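Long-range contacts in PmoF1 (PDB 6P1E), which binds copper(II) through its PCuAC domain and probably serves as a copper chaperone in a methane-oxidizing bacterium: residues 4-12 / 105-116; 32-43 / 68-79. All coordinates share one frame; numbering follows the deposited sequence.

Contact 1. Residues 4-12 / 105-116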
loop_
_atom_site.group_PDB
_atom_site.type_symbol
_atom_site.label_atom_id
_atom_site.label_comp_id
_atom_site.label_asym_id
_atom_site.label_seq_id
_atom_site.Cartn_x
_atom_site.Cartn_y
_atom_site.Cartn_z
ATOM N N GLU B 4 -8.822 7.676 3.264
ATOM C CA GLU B 4 -8.153 7.844 4.549
ATOM C C GLU B 4 -9.173 8.119 5.645
ATOM O O GLU B 4 -10.181 8.791 5.420
ATOM C CB GLU B 4 -7.106 8.960 4.501
ATOM C CG GLU B 4 -7.634 10.350 4.204
ATOM C CD GLU B 4 -6.522 11.387 4.187
ATOM O OE1 GLU B 4 -5.534 11.213 4.935
ATOM O OE2 GLU B 4 -6.630 12.369 3.423
ATOM N N TYR B 5 -8.906 7.568 6.823
ATOM C CA TYR B 5 -9.806 7.671 7.964
ATOM C C TYR B 5 -9.044 8.165 9.183
ATOM O O TYR B 5 -7.987 7.639 9.523
ATOM C CB TYR B 5 -10.461 6.319 8.242
ATOM C CG TYR B 5 -11.219 5.791 7.049
ATOM C CD1 TYR B 5 -12.573 6.053 6.894
ATOM C CD2 TYR B 5 -10.579 5.043 6.071
ATOM C CE1 TYR B 5 -13.269 5.579 5.800
ATOM C CE2 TYR B 5 -11.266 4.566 4.972
ATOM C CZ TYR B 5 -12.612 4.835 4.844
ATOM O OH TYR B 5 -13.305 4.363 3.753
ATOM N N ASP B 6 -9.604 9.171 9.843
ATOM C CA ASP B 6 -8.996 9.743 11.036
ATOM C C ASP B 6 -9.719 9.235 12.267
ATOM O O ASP B 6 -10.947 9.154 12.283
ATOM C CB ASP B 6 -9.055 11.272 11.003
ATOM C CG ASP B 6 -8.392 11.861 9.771
ATOM O OD1 ASP B 6 -7.200 11.580 9.541
ATOM O OD2 ASP B 6 -9.069 12.604 9.032
ATOM N N VAL B 7 -8.954 8.853 13.284
ATOM C CA VAL B 7 -9.523 8.568 14.597
ATOM C C VAL B 7 -8.527 9.021 15.665
ATOM O O VAL B 7 -7.365 8.608 15.669
ATOM C CB VAL B 7 -9.881 7.067 14.753
ATOM C CG1 VAL B 7 -8.657 6.170 14.565
ATOM C CG2 VAL B 7 -10.551 6.811 16.098
ATOM N N GLY B 8 -8.983 9.893 16.558
ATOM C CA GLY B 8 -8.078 10.561 17.474
ATOM C C GLY B 8 -6.976 11.235 16.677
ATOM O O GLY B 8 -7.251 11.946 15.708
ATOM N N LYS B 9 -5.730 10.993 17.070
ATOM C CA LYS B 9 -4.577 11.536 16.354
ATOM C C LYS B 9 -3.950 10.491 15.437
ATOM O O LYS B 9 -2.818 10.654 14.979
ATOM C CB LYS B 9 -3.541 12.070 17.341
ATOM C CG LYS B 9 -4.041 13.260 18.141
ATOM C CD LYS B 9 -2.930 13.905 18.947
ATOM C CE LYS B 9 -3.451 15.070 19.773
ATOM N NZ LYS B 9 -4.127 16.102 18.937
ATOM N N LEU B 10 -4.688 9.413 15.183
ATOM C CA LEU B 10 -4.270 8.397 14.224
ATOM C C LEU B 10 -4.868 8.672 12.852
ATOM O O LEU B 10 -5.960 9.230 12.737
ATOM C CB LEU B 10 -4.687 6.993 14.677
ATOM C CG LEU B 10 -4.360 6.585 16.114
ATOM C CD1 LEU B 10 -4.836 5.160 16.368
ATOM C CD2 LEU B 10 -2.875 6.713 16.385
ATOM N N LYS B 11 -4.147 8.269 11.815
ATOM C CA LYS B 11 -4.676 8.301 10.459
ATOM C C LYS B 11 -4.483 6.930 9.845
ATOM O O LYS B 11 -3.373 6.399 9.834
ATOM C CB LYS B 11 -3.990 9.371 9.609
ATOM C CG LYS B 11 -4.165 10.787 10.128
ATOM C CD LYS B 11 -3.920 11.810 9.030
ATOM C CE LYS B 11 -4.076 13.231 9.550
ATOM N NZ LYS B 11 -3.703 14.256 8.535
ATOM N N VAL B 12 -5.573 6.365 9.340
ATOM C CA VAL B 12 -5.522 5.096 8.632
ATOM C C VAL B 12 -5.628 5.425 7.157
ATOM O O VAL B 12 -6.672 5.878 6.686
ATOM C CB VAL B 12 -6.661 4.152 9.058
ATOM C CG1 VAL B 12 -6.605 2.846 8.273
ATOM C CG2 VAL B 12 -6.593 3.885 10.555
ATOM N N LEU B 105 -11.992 -0.995 12.782
ATOM C CA LEU B 105 -10.707 -1.128 13.447
ATOM C C LEU B 105 -10.863 -0.647 14.878
ATOM O O LEU B 105 -11.479 0.389 15.123
ATOM C CB LEU B 105 -9.619 -0.331 12.723
ATOM C CG LEU B 105 -9.472 -0.580 11.221
ATOM C CD1 LEU B 105 -8.362 0.292 10.649
ATOM C CD2 LEU B 105 -9.215 -2.049 10.924
ATOM N N VAL B 106 -10.304 -1.403 15.815
ATOM C CA VAL B 106 -10.405 -1.076 17.229
ATOM C C VAL B 106 -9.020 -0.776 17.778
ATOM O O VAL B 106 -8.150 -1.647 17.809
ATOM C CB VAL B 106 -11.046 -2.221 18.037
ATOM C CG1 VAL B 106 -11.263 -1.797 19.484
ATOM C CG2 VAL B 106 -12.365 -2.652 17.404
ATOM N N PHE B 107 -8.822 0.471 18.189
ATOM C CA PHE B 107 -7.565 0.906 18.782
ATOM C C PHE B 107 -7.730 1.005 20.293
ATOM O O PHE B 107 -8.777 1.437 20.775
ATOM C CB PHE B 107 -7.129 2.245 18.192
ATOM C CG PHE B 107 -6.864 2.194 16.714
ATOM C CD1 PHE B 107 -5.632 1.784 16.231
ATOM C CD2 PHE B 107 -7.855 2.539 15.809
ATOM C CE1 PHE B 107 -5.386 1.733 14.869
ATOM C CE2 PHE B 107 -7.617 2.488 14.446
ATOM C CZ PHE B 107 -6.382 2.084 13.976
ATOM N N GLU B 108 -6.705 0.596 21.035
ATOM C CA GLU B 108 -6.790 0.543 22.495
ATOM C C GLU B 108 -7.180 1.887 23.109
ATOM O O GLU B 108 -8.013 1.940 24.015
ATOM C CB GLU B 108 -5.467 0.071 23.104
ATOM C CG GLU B 108 -5.525 -0.063 24.628
ATOM C CD GLU B 108 -4.235 -0.579 25.235
ATOM O OE1 GLU B 108 -3.154 -0.318 24.665
ATOM O OE2 GLU B 108 -4.305 -1.246 26.290
ATOM N N LYS B 109 -6.565 2.963 22.627
ATOM C CA LYS B 109 -6.798 4.298 23.176
ATOM C C LYS B 109 -7.768 5.124 22.324
ATOM O O LYS B 109 -8.685 5.750 22.851
ATOM C CB LYS B 109 -5.473 5.055 23.309
ATOM C CG LYS B 109 -4.408 4.337 24.128
ATOM C CD LYS B 109 -4.814 4.181 25.584
ATOM C CE LYS B 109 -3.729 3.481 26.387
ATOM N NZ LYS B 109 -4.095 3.329 27.821
ATOM N N ALA B 110 -7.563 5.119 21.010
ATOM C CA ALA B 110 -8.320 5.994 20.114
ATOM C C ALA B 110 -9.756 5.522 19.884
ATOM O O ALA B 110 -10.602 6.292 19.431
ATOM C CB ALA B 110 -7.597 6.112 18.778
ATOM N N GLY B 111 -10.030 4.265 20.211
ATOM C CA GLY B 111 -11.358 3.701 20.052
ATOM C C GLY B 111 -11.586 3.122 18.670
ATOM O O GLY B 111 -10.636 2.735 17.987
ATOM N N GLU B 112 -12.851 3.061 18.263
ATOM C CA GLU B 112 -13.239 2.380 17.031
ATOM C C GLU B 112 -13.401 3.345 15.855
ATOM O O GLU B 112 -13.811 4.494 16.030
ATOM C CB GLU B 112 -14.542 1.606 17.255
ATOM C CG GLU B 112 -14.458 0.608 18.404
ATOM C CD GLU B 112 -15.662 -0.309 18.485
ATOM O OE1 GLU B 112 -16.676 -0.021 17.821
ATOM O OE2 GLU B 112 -15.598 -1.319 19.219
ATOM N N VAL B 113 -13.060 2.871 14.660
ATOM C CA VAL B 113 -13.308 3.622 13.436
ATOM C C VAL B 113 -13.794 2.661 12.353
ATOM O O VAL B 113 -13.215 1.594 12.151
ATOM C CB VAL B 113 -12.051 4.397 12.961
ATOM C CG1 VAL B 113 -10.875 3.460 12.703
ATOM C CG2 VAL B 113 -12.371 5.226 11.716
ATOM N N VAL B 114 -14.886 3.024 11.689
ATOM C CA VAL B 114 -15.405 2.226 10.586
ATOM C C VAL B 114 -14.757 2.686 9.290
ATOM O O VAL B 114 -14.707 3.884 8.998
ATOM C CB VAL B 114 -16.936 2.330 10.471
ATOM C CG1 VAL B 114 -17.446 1.541 9.269
ATOM C CG2 VAL B 114 -17.597 1.835 11.748
ATOM N N ILE B 115 -14.273 1.724 8.512
ATOM C CA ILE B 115 -13.591 2.018 7.263
ATOM C C ILE B 115 -14.200 1.213 6.129
ATOM O O ILE B 115 -14.916 0.239 6.360
ATOM C CB ILE B 115 -12.082 1.702 7.350
ATOM C CG1 ILE B 115 -11.849 0.199 7.550
ATOM C CG2 ILE B 115 -11.446 2.497 8.484
ATOM C CD1 ILE B 115 -10.402 -0.219 7.420
ATOM N N ASP B 116 -13.907 1.636 4.907
ATOM C CA ASP B 116 -14.265 0.881 3.719
ATOM C C ASP B 116 -12.970 0.520 3.011
ATOM O O ASP B 116 -12.296 1.384 2.451
ATOM C CB ASP B 116 -15.193 1.692 2.814
ATOM C CG ASP B 116 -15.661 0.910 1.602
ATOM O OD1 ASP B 116 -15.757 -0.331 1.695
ATOM O OD2 ASP B 116 -15.941 1.538 0.559
HETATM O O HOH W 1 -11.205 3.352 1.470
#

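Contact 2. Residues 32-43 / 68-79. With CU (copper (II) ion), chain F.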
loop_
_atom_site.group_PDB
_atom_site.type_symbol
_atom_site.label_atom_id
_atom_site.label_comp_id
_atom_site.label_asym_id
_atom_site.label_seq_id
_atom_site.Cartn_x
_atom_site.Cartn_y
_atom_site.Cartn_z
ATOM N N PHE B 32 -1.793 1.748 5.865
ATOM C CA PHE B 32 -0.733 2.556 6.440
ATOM C C PHE B 32 -1.313 3.313 7.621
ATOM O O PHE B 32 -2.253 4.091 7.459
ATOM C CB PHE B 32 -0.156 3.509 5.396
ATOM C CG PHE B 32 0.199 2.837 4.102
ATOM C CD1 PHE B 32 1.479 2.370 3.880
ATOM C CD2 PHE B 32 -0.753 2.655 3.114
ATOM C CE1 PHE B 32 1.810 1.748 2.691
ATOM C CE2 PHE B 32 -0.430 2.032 1.926
ATOM C CZ PHE B 32 0.853 1.577 1.716
ATOM N N ILE B 33 -0.753 3.099 8.805
ATOM C CA ILE B 33 -1.294 3.725 10.003
ATOM C C ILE B 33 -0.273 4.697 10.563
ATOM O O ILE B 33 0.833 4.316 10.944
ATOM C CB ILE B 33 -1.687 2.680 11.062
ATOM C CG1 ILE B 33 -2.658 1.664 10.449
ATOM C CG2 ILE B 33 -2.334 3.358 12.266
ATOM C CD1 ILE B 33 -3.005 0.495 11.354
ATOM N N HIS B 34 -0.674 5.964 10.599
ATOM C CA HIS B 34 0.160 7.052 11.084
ATOM C C HIS B 34 -0.309 7.458 12.470
ATOM O O HIS B 34 -1.486 7.763 12.664
ATOM C CB HIS B 34 0.091 8.253 10.138
ATOM C CG HIS B 34 0.635 7.985 8.769
ATOM N ND1 HIS B 34 1.777 8.589 8.294
ATOM C CD2 HIS B 34 0.195 7.176 7.775
ATOM C CE1 HIS B 34 2.021 8.166 7.066
ATOM N NE2 HIS B 34 1.074 7.310 6.729
ATOM N N ASN B 35 0.609 7.453 13.428
ATOM C CA ASN B 35 0.323 7.984 14.750
ATOM C C ASN B 35 0.934 9.372 14.875
ATOM O O ASN B 35 2.143 9.518 15.065
ATOM C CB ASN B 35 0.860 7.063 15.847
ATOM C CG ASN B 35 0.435 7.503 17.235
ATOM O OD1 ASN B 35 -0.140 8.581 17.409
ATOM N ND2 ASN B 35 0.728 6.679 18.234
ATOM N N ASN B 36 0.087 10.387 14.745
ATOM C CA ASN B 36 0.527 11.775 14.783
ATOM C C ASN B 36 0.434 12.357 16.193
ATOM O O ASN B 36 0.602 13.566 16.385
ATOM C CB ASN B 36 -0.309 12.621 13.818
ATOM C CG ASN B 36 -0.120 12.209 12.369
ATOM O OD1 ASN B 36 0.983 11.856 11.950
ATOM N ND2 ASN B 36 -1.201 12.250 11.598
ATOM N N GLY B 37 0.175 11.497 17.176
ATOM C CA GLY B 37 0.068 11.929 18.559
ATOM C C GLY B 37 1.361 11.691 19.315
ATOM O O GLY B 37 2.285 11.070 18.789
ATOM N N ASP B 38 1.416 12.169 20.556
ATOM C CA ASP B 38 2.612 12.064 21.390
ATOM C C ASP B 38 2.536 10.876 22.347
ATOM O O ASP B 38 3.418 10.691 23.189
ATOM C CB ASP B 38 2.813 13.357 22.188
ATOM C CG ASP B 38 3.437 14.467 21.359
ATOM O OD1 ASP B 38 4.426 14.198 20.644
ATOM O OD2 ASP B 38 2.941 15.611 21.429
ATOM N N THR B 39 1.472 10.088 22.227
ATOM C CA THR B 39 1.279 8.903 23.060
ATOM C C THR B 39 1.108 7.661 22.187
ATOM O O THR B 39 0.583 7.749 21.076
ATOM C CB THR B 39 0.058 9.052 23.984
ATOM O OG1 THR B 39 -1.118 9.286 23.201
ATOM C CG2 THR B 39 0.266 10.208 24.947
ATOM N N PRO B 40 1.560 6.498 22.679
ATOM C CA PRO B 40 1.434 5.275 21.881
ATOM C C PRO B 40 0.000 4.766 21.819
ATOM O O PRO B 40 -0.820 5.123 22.667
ATOM C CB PRO B 40 2.329 4.282 22.625
ATOM C CG PRO B 40 2.283 4.737 24.038
ATOM C CD PRO B 40 2.189 6.238 23.986
ATOM N N ASP B 41 -0.288 3.938 20.820
ATOM C CA ASP B 41 -1.571 3.255 20.723
ATOM C C ASP B 41 -1.330 1.866 20.146
ATOM O O ASP B 41 -0.190 1.498 19.858
ATOM C CB ASP B 41 -2.555 4.048 19.855
ATOM C CG ASP B 41 -4.009 3.813 20.246
ATOM O OD1 ASP B 41 -4.321 2.740 20.808
ATOM O OD2 ASP B 41 -4.846 4.706 19.992
ATOM N N LYS B 42 -2.399 1.094 19.990
ATOM C CA LYS B 42 -2.300 -0.257 19.452
ATOM C C LYS B 42 -3.547 -0.599 18.659
ATOM O O LYS B 42 -4.649 -0.262 19.076
ATOM C CB LYS B 42 -2.139 -1.285 20.575
ATOM C CG LYS B 42 -0.967 -1.065 21.510
ATOM C CD LYS B 42 -0.905 -2.191 22.534
ATOM C CE LYS B 42 0.153 -1.940 23.594
ATOM N NZ LYS B 42 0.176 -3.021 24.618
ATOM N N LEU B 43 -3.378 -1.269 17.524
ATOM C CA LEU B 43 -4.506 -1.917 16.869
ATOM C C LEU B 43 -4.688 -3.272 17.544
ATOM O O LEU B 43 -3.832 -4.150 17.419
ATOM C CB LEU B 43 -4.272 -2.072 15.366
ATOM C CG LEU B 43 -5.385 -2.795 14.599
ATOM C CD1 LEU B 43 -6.676 -1.990 14.619
ATOM C CD2 LEU B 43 -4.949 -3.081 13.170
ATOM N N PRO B 68 -0.997 -7.717 18.509
ATOM C CA PRO B 68 -1.482 -6.397 18.095
ATOM C C PRO B 68 -0.443 -5.627 17.289
ATOM O O PRO B 68 0.746 -5.936 17.369
ATOM C CB PRO B 68 -1.767 -5.696 19.428
ATOM C CG PRO B 68 -0.862 -6.366 20.403
ATOM C CD PRO B 68 -0.808 -7.801 19.968
ATOM N N VAL B 69 -0.892 -4.641 16.522
ATOM C CA VAL B 69 0.021 -3.724 15.858
ATOM C C VAL B 69 0.338 -2.587 16.818
ATOM O O VAL B 69 -0.547 -1.818 17.194
ATOM C CB VAL B 69 -0.567 -3.160 14.549
ATOM C CG1 VAL B 69 0.414 -2.203 13.890
ATOM C CG2 VAL B 69 -0.920 -4.292 13.598
ATOM N N LEU B 70 1.598 -2.504 17.231
ATOM C CA LEU B 70 2.045 -1.419 18.091
ATOM C C LEU B 70 2.225 -0.150 17.265
ATOM O O LEU B 70 2.770 -0.188 16.161
ATOM C CB LEU B 70 3.344 -1.800 18.798
ATOM C CG LEU B 70 3.300 -3.113 19.590
ATOM C CD1 LEU B 70 4.606 -3.335 20.336
ATOM C CD2 LEU B 70 2.123 -3.148 20.558
ATOM N N LEU B 71 1.759 0.967 17.813
ATOM C CA LEU B 71 1.773 2.248 17.115
ATOM C C LEU B 71 2.494 3.297 17.955
ATOM O O LEU B 71 1.861 4.057 18.688
ATOM C CB LEU B 71 0.344 2.700 16.801
ATOM C CG LEU B 71 -0.458 1.712 15.951
ATOM C CD1 LEU B 71 -1.935 2.064 15.959
ATOM C CD2 LEU B 71 0.080 1.676 14.528
ATOM N N PRO B 72 3.832 3.330 17.866
ATOM C CA PRO B 72 4.603 4.311 18.633
ATOM C C PRO B 72 4.232 5.743 18.262
ATOM O O PRO B 72 3.787 5.984 17.139
ATOM C CB PRO B 72 6.055 4.007 18.243
ATOM C CG PRO B 72 6.038 2.615 17.720
ATOM C CD PRO B 72 4.699 2.433 17.084
ATOM N N PRO B 73 4.408 6.688 19.197
ATOM C CA PRO B 73 4.060 8.083 18.916
ATOM C C PRO B 73 4.913 8.673 17.799
ATOM O O PRO B 73 6.085 8.317 17.671
ATOM C CB PRO B 73 4.334 8.794 20.246
ATOM C CG PRO B 73 5.302 7.921 20.960
ATOM C CD PRO B 73 4.984 6.520 20.544
ATOM N N LYS B 74 4.315 9.546 16.994
ATOM C CA LYS B 74 5.037 10.265 15.952
ATOM C C LYS B 74 5.753 9.314 15.003
ATOM O O LYS B 74 6.858 9.599 14.533
ATOM C CB LYS B 74 6.032 11.244 16.581
ATOM C CG LYS B 74 5.381 12.261 17.506
ATOM C CD LYS B 74 4.363 13.122 16.768
ATOM C CE LYS B 74 3.844 14.250 17.644
ATOM N NZ LYS B 74 2.882 15.127 16.922
ATOM N N GLN B 75 5.116 8.176 14.743
ATOM C CA GLN B 75 5.628 7.192 13.800
ATOM C C GLN B 75 4.500 6.629 12.960
ATOM O O GLN B 75 3.325 6.742 13.312
ATOM C CB GLN B 75 6.357 6.055 14.521
ATOM C CG GLN B 75 7.691 6.459 15.127
ATOM C CD GLN B 75 8.549 5.261 15.490
ATOM O OE1 GLN B 75 8.689 4.323 14.705
ATOM N NE2 GLN B 75 9.135 5.290 16.680
ATOM N N LYS B 76 4.874 6.021 11.842
ATOM C CA LYS B 76 3.924 5.363 10.963
ATOM C C LYS B 76 4.297 3.893 10.856
ATOM O O LYS B 76 5.471 3.535 10.965
ATOM C CB LYS B 76 3.920 6.024 9.587
ATOM C CG LYS B 76 5.271 5.979 8.895
ATOM C CD LYS B 76 5.516 7.205 8.030
ATOM C CE LYS B 76 6.958 7.238 7.533
ATOM N NZ LYS B 76 7.146 8.085 6.319
ATOM N N ILE B 77 3.290 3.050 10.654
ATOM C CA ILE B 77 3.488 1.613 10.506
ATOM C C ILE B 77 2.811 1.142 9.229
ATOM O O ILE B 77 1.664 1.500 8.955
ATOM C CB ILE B 77 2.924 0.821 11.703
ATOM C CG1 ILE B 77 3.548 1.306 13.016
ATOM C CG2 ILE B 77 3.158 -0.678 11.514
ATOM C CD1 ILE B 77 5.048 1.062 13.133
ATOM N N THR B 78 3.528 0.328 8.465
ATOM C CA THR B 78 2.996 -0.259 7.244
ATOM C C THR B 78 2.546 -1.686 7.445
ATOM O O THR B 78 3.330 -2.535 7.875
ATOM C CB THR B 78 4.036 -0.277 6.126
ATOM O OG1 THR B 78 4.664 0.999 6.038
ATOM C CG2 THR B 78 3.400 -0.637 4.790
ATOM N N LEU B 79 1.284 -1.943 7.130
ATOM C CA LEU B 79 0.811 -3.305 6.958
ATOM C C LEU B 79 0.798 -3.569 5.459
ATOM O O LEU B 79 0.040 -2.938 4.724
ATOM C CB LEU B 79 -0.575 -3.513 7.570
ATOM C CG LEU B 79 -0.765 -3.073 9.026
ATOM C CD1 LEU B 79 -2.138 -3.510 9.528
ATOM C CD2 LEU B 79 0.339 -3.595 9.934
HETATM CU CU CU F . 1.076 6.617 4.864
#

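Contact 1. Residues 4-12 / 105-116
Y5 lays one face of its ring on I115, whose CG2 methyl sits 3.8 Å from the ring centroid, offset toward the rim. The ring gets there because CG stands anti to the carbonyl carbon (chi1 -58°), and its far end runs on to D116, where the hydroxyl OH accepts a hydrogen bond from the backbone N of D116 at 3.0 Å. OH in turn donates to a water that also lies beside D116 O. Next along the strand V7 meets V113 shoulder to shoulder, CB to CB 3.9 Å, while its two methyls part: CG1 leans obliquely on the F107 ring and CG2 drops against the carbonyl of A110. L10 is the next bump. Its CD1 presses over a face of the F107 ring, 3.7 Å from the centroid, and also touches A110 CB at 3.8 Å, filling the hollow between ring and turn. V12 closes the row, CG1 meeting L105 CD1 tip to tip at 3.9 Å and CG2 crossing to F107 CZ. With an alanine in place of Y5, the I115 methyl would probably lose its aromatic cover and D116 N its hydroxyl acceptor. Strands 4-7 and 111-116 run antiparallel at 163°, but their axes stay 7.7 Å apart, and side chains rather than backbone bonds join them. Two β-hairpins thus pack face to face, the first closed by a type II' turn from V7 to L10, consistent with the cupredoxin-like β-sandwich of PCu(A)C copper chaperones.

Contact 2. Residues 32-43 / 68-79
H34 and K76 stand side by side, and the CB of K76 covers one face of the imidazole, 3.8 Å from its centroid. From the rim of that ring NE2 binds the copper ion at 2.0 Å; H14 of the second subunit binds the same ion. F32 is met obliquely by T78, whose CG2 lies 3.6 Å from F32 CE1, and its ring also stacks with H14 of the second subunit. F32, H34, K76 and T78 lie on one of two antiparallel β pairs, 32-35 with 75-79 and 41-43 with 69-71, consistent with a cupredoxin-like β-sandwich. Each segment passes from one pair to the other, so that I33 and L71 meet in between, crossing at about a right angle with I33 CG2 3.7 Å from L71 CD2.

At the bend the third flat group, the N35 amide, does the tying. With CG anti to the backbone N (chi1 -173°) it turns inward, and OD1 accepts from G37 N at 2.9 Å, an Asx turn. Farther out, P73 rests its CB against the G37 carbonyl oxygen and sets CD against P40. K74 folds back at its second torsion to give NZ to N36 O at 2.8 Å, the donor standing above the carbonyl plane. The ND2 of N35 donates twice, both acceptors near the amide plane: to T39 O at 3.0 Å and to L71 O at 2.9 Å. L71 O is gripped by two donors, N35 ND2 and the backbone N of D41, which reach it from opposite faces of its carbonyl plane.

Overall arrangement
In sequence, both segments of contact 2 fall between the two segments of contact 1, and the two centres lie 11 Å apart in one sheet system. The seam runs down strands 10-18 and 27-35, where K11 O comes within 2.8 Å of H34 N, probably a hydrogen bond. L10 bridges the two with its other methyl, CD2 reaching 3.5 Å from N35 OD1. The D41 carboxylate accepts from the backbone of the 108-110 turn, its OD1 2.9 Å from K109 N and its OD2 bonded to A110 N. H34 of contact 2 binds copper directly, E13 belongs to the metal site, and the side chain of V12 in contact 1 is about 9 Å from a copper ion.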